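TetR family transcriptional regulator (PDB 5XS9) probably binds operator DNA as the TetR-type transcriptional regulator BioQ and probably controls biotin-related genes in Mycobacterium smegmatis. Local coordinates at residues L3-V8 and Y41-N46. Sequence-based numbering, arbitrary orientation.
Sequences LHKPDV and YWHFAN
The H43 imidazole has K5 CA over one face and the carbonyl oxygen of L3 at its edge, near the ring plane. V8 CG2 approaches the same ring obliquely. The F44 ring has H43 CB over one face, away from the ring centre, and takes V8 CG1 at its edge, in plane. H43 lies against the start of helix 5-19, and the buried F44 ring packs beside it.

H43 NE2 gives a hydrogen bond to L3 O at 3.2 Å. It is weak, because the N-H...O angle is only 122°. L3 packs at the same corner. Its CB lies 3.5 Å from H43 NE2. Its CD1 touches H43 CD2. The H43 side chain reaches the helix start with CG anti to its own carbonyl carbon (chi1 -65°).

K5 runs past H43 in the opposite direction. Its CB lies 3.7 Å from H43 ND1. The chain then stays extended, with CG anti to the backbone N (chi1 178°), and this carries the amine along to F44. K5 NZ stops 3.9 Å from F44 CE1, oblique to the ring, while CE touches the same rim. K5 is exposed, whereas V8 and F44 are buried. V8 CG1 meets F44 CE2 at 3.7 Å. V8 also packs on L29 and L33 of helix 26-33, and F44 on L50 and A53 of helix 47-58.

H4 holds the N-cap position of helix 5-19, with its carbonyl accepting the V8 amide at 3.1 Å. The contact joins the first helix to the loop before helix 47-58. This is the packing of a TetR-type helix-turn-helix DNA-binding domain. Residues 41-44 match the tyrosine-x-histidine-phenylalanine sequence common in such domains, here with W42 as x.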
loop_
_atom_site.group_PDB
_atom_site.type_symbol
_atom_site.label_atom_id
_atom_site.label_comp_id
_atom_site.label_asym_id
_atom_site.label_seq_id
_atom_site.Cartn_x
_atom_site.Cartn_y
_atom_site.Cartn_z
ATOM N N LEU A 3 14.249 19.016 26.310
ATOM C CA LEU A 3 13.330 18.126 25.567
ATOM C C LEU A 3 13.597 16.649 25.797
ATOM O O LEU A 3 14.696 16.183 25.518
ATOM C CB LEU A 3 13.434 18.360 24.065
ATOM C CG LEU A 3 12.530 19.367 23.391
ATOM C CD1 LEU A 3 12.655 19.128 21.894
ATOM C CD2 LEU A 3 11.086 19.239 23.867
ATOM N N HIS A 4 12.566 15.924 26.230
ATOM C CA HIS A 4 12.632 14.496 26.448
ATOM C C HIS A 4 12.072 13.788 25.173
ATOM O O HIS A 4 10.948 14.030 24.753
ATOM C CB HIS A 4 11.826 14.180 27.723
ATOM C CG HIS A 4 11.999 12.786 28.252
ATOM N ND1 HIS A 4 13.232 12.176 28.384
ATOM C CD2 HIS A 4 11.085 11.891 28.711
ATOM C CE1 HIS A 4 13.065 10.959 28.881
ATOM N NE2 HIS A 4 11.773 10.765 29.094
ATOM N N LYS A 5 12.877 12.932 24.563
ATOM C CA LYS A 5 12.555 12.291 23.272
ATOM C C LYS A 5 11.218 11.569 23.278
ATOM O O LYS A 5 10.438 11.768 22.364
ATOM C CB LYS A 5 13.677 11.384 22.809
ATOM C CG LYS A 5 13.362 10.684 21.508
ATOM C CD LYS A 5 14.631 10.123 20.927
ATOM C CE LYS A 5 14.325 9.113 19.858
ATOM N NZ LYS A 5 15.513 8.978 18.982
ATOM N N PRO A 6 10.916 10.778 24.327
ATOM C CA PRO A 6 9.563 10.264 24.445
ATOM C C PRO A 6 8.422 11.275 24.345
ATOM O O PRO A 6 7.373 10.974 23.721
ATOM C CB PRO A 6 9.583 9.602 25.820
ATOM C CG PRO A 6 10.963 9.047 25.926
ATOM C CD PRO A 6 11.846 10.041 25.218
ATOM N N ASP A 7 8.594 12.448 24.947
ATOM C CA ASP A 7 7.586 13.519 24.839
ATOM C C ASP A 7 7.482 14.042 23.417
ATOM O O ASP A 7 6.427 14.414 22.979
ATOM C CB ASP A 7 7.903 14.722 25.772
ATOM C CG ASP A 7 7.788 14.372 27.252
ATOM O OD1 ASP A 7 6.794 13.738 27.656
ATOM O OD2 ASP A 7 8.687 14.751 28.020
ATOM N N VAL A 8 8.609 14.146 22.739
ATOM C CA VAL A 8 8.611 14.627 21.371
ATOM C C VAL A 8 7.797 13.660 20.476
ATOM O O VAL A 8 6.905 14.088 19.729
ATOM C CB VAL A 8 10.043 14.812 20.856
ATOM C CG1 VAL A 8 10.051 15.170 19.377
ATOM C CG2 VAL A 8 10.725 15.919 21.689
ATOM N N TYR A 41 16.175 19.058 16.199
ATOM C CA TYR A 41 17.273 18.473 15.453
ATOM C C TYR A 41 18.372 17.819 16.338
ATOM O O TYR A 41 19.337 17.249 15.823
ATOM C CB TYR A 41 17.809 19.450 14.435
ATOM C CG TYR A 41 16.810 19.660 13.320
ATOM C CD1 TYR A 41 15.905 20.731 13.357
ATOM C CD2 TYR A 41 16.666 18.726 12.309
ATOM C CE1 TYR A 41 14.950 20.914 12.369
ATOM C CE2 TYR A 41 15.710 18.899 11.321
ATOM C CZ TYR A 41 14.861 20.018 11.343
ATOM O OH TYR A 41 13.914 20.204 10.349
ATOM N N TRP A 42 18.194 17.906 17.647
ATOM C CA TRP A 42 19.024 17.204 18.600
ATOM C C TRP A 42 18.503 15.786 18.747
ATOM O O TRP A 42 19.234 14.944 19.176
ATOM C CB TRP A 42 19.053 17.949 19.960
ATOM C CG TRP A 42 19.928 19.140 19.902
ATOM C CD1 TRP A 42 19.551 20.406 19.626
ATOM C CD2 TRP A 42 21.349 19.164 20.034
ATOM N NE1 TRP A 42 20.645 21.236 19.585
ATOM C CE2 TRP A 42 21.761 20.500 19.858
ATOM C CE3 TRP A 42 22.314 18.192 20.305
ATOM C CZ2 TRP A 42 23.097 20.890 19.921
ATOM C CZ3 TRP A 42 23.653 18.584 20.386
ATOM C CH2 TRP A 42 24.023 19.929 20.193
ATOM N N HIS A 43 17.253 15.537 18.370
ATOM C CA HIS A 43 16.653 14.213 18.501
ATOM C C HIS A 43 16.479 13.517 17.189
ATOM O O HIS A 43 16.543 12.321 17.165
ATOM C CB HIS A 43 15.307 14.347 19.159
ATOM C CG HIS A 43 15.402 14.843 20.547
ATOM N ND1 HIS A 43 15.918 14.070 21.562
ATOM C CD2 HIS A 43 15.115 16.044 21.089
ATOM C CE1 HIS A 43 15.892 14.758 22.684
ATOM N NE2 HIS A 43 15.400 15.954 22.428
ATOM N N PHE A 44 16.213 14.265 16.108
ATOM C CA PHE A 44 16.078 13.700 14.788
ATOM C C PHE A 44 16.778 14.547 13.807
ATOM O O PHE A 44 16.620 15.752 13.826
ATOM C CB PHE A 44 14.607 13.662 14.429
ATOM C CG PHE A 44 13.761 12.957 15.448
ATOM C CD1 PHE A 44 13.879 11.582 15.615
ATOM C CD2 PHE A 44 12.856 13.656 16.223
ATOM C CE1 PHE A 44 13.103 10.924 16.541
ATOM C CE2 PHE A 44 12.087 12.999 17.143
ATOM C CZ PHE A 44 12.222 11.641 17.298
ATOM N N ALA A 45 17.539 13.932 12.926
ATOM C CA ALA A 45 18.250 14.663 11.914
ATOM C C ALA A 45 17.356 15.179 10.813
ATOM O O ALA A 45 17.726 16.160 10.159
ATOM C CB ALA A 45 19.375 13.851 11.340
ATOM N N ASN A 46 16.192 14.569 10.603
ATOM C CA ASN A 46 15.362 14.915 9.457
ATOM C C ASN A 46 13.991 14.349 9.646
ATOM O O ASN A 46 13.760 13.605 10.598
ATOM C CB ASN A 46 15.982 14.465 8.128
ATOM C CG ASN A 46 16.293 12.975 8.098
ATOM O OD1 ASN A 46 15.495 12.122 8.494
ATOM N ND2 ASN A 46 17.486 12.663 7.685
#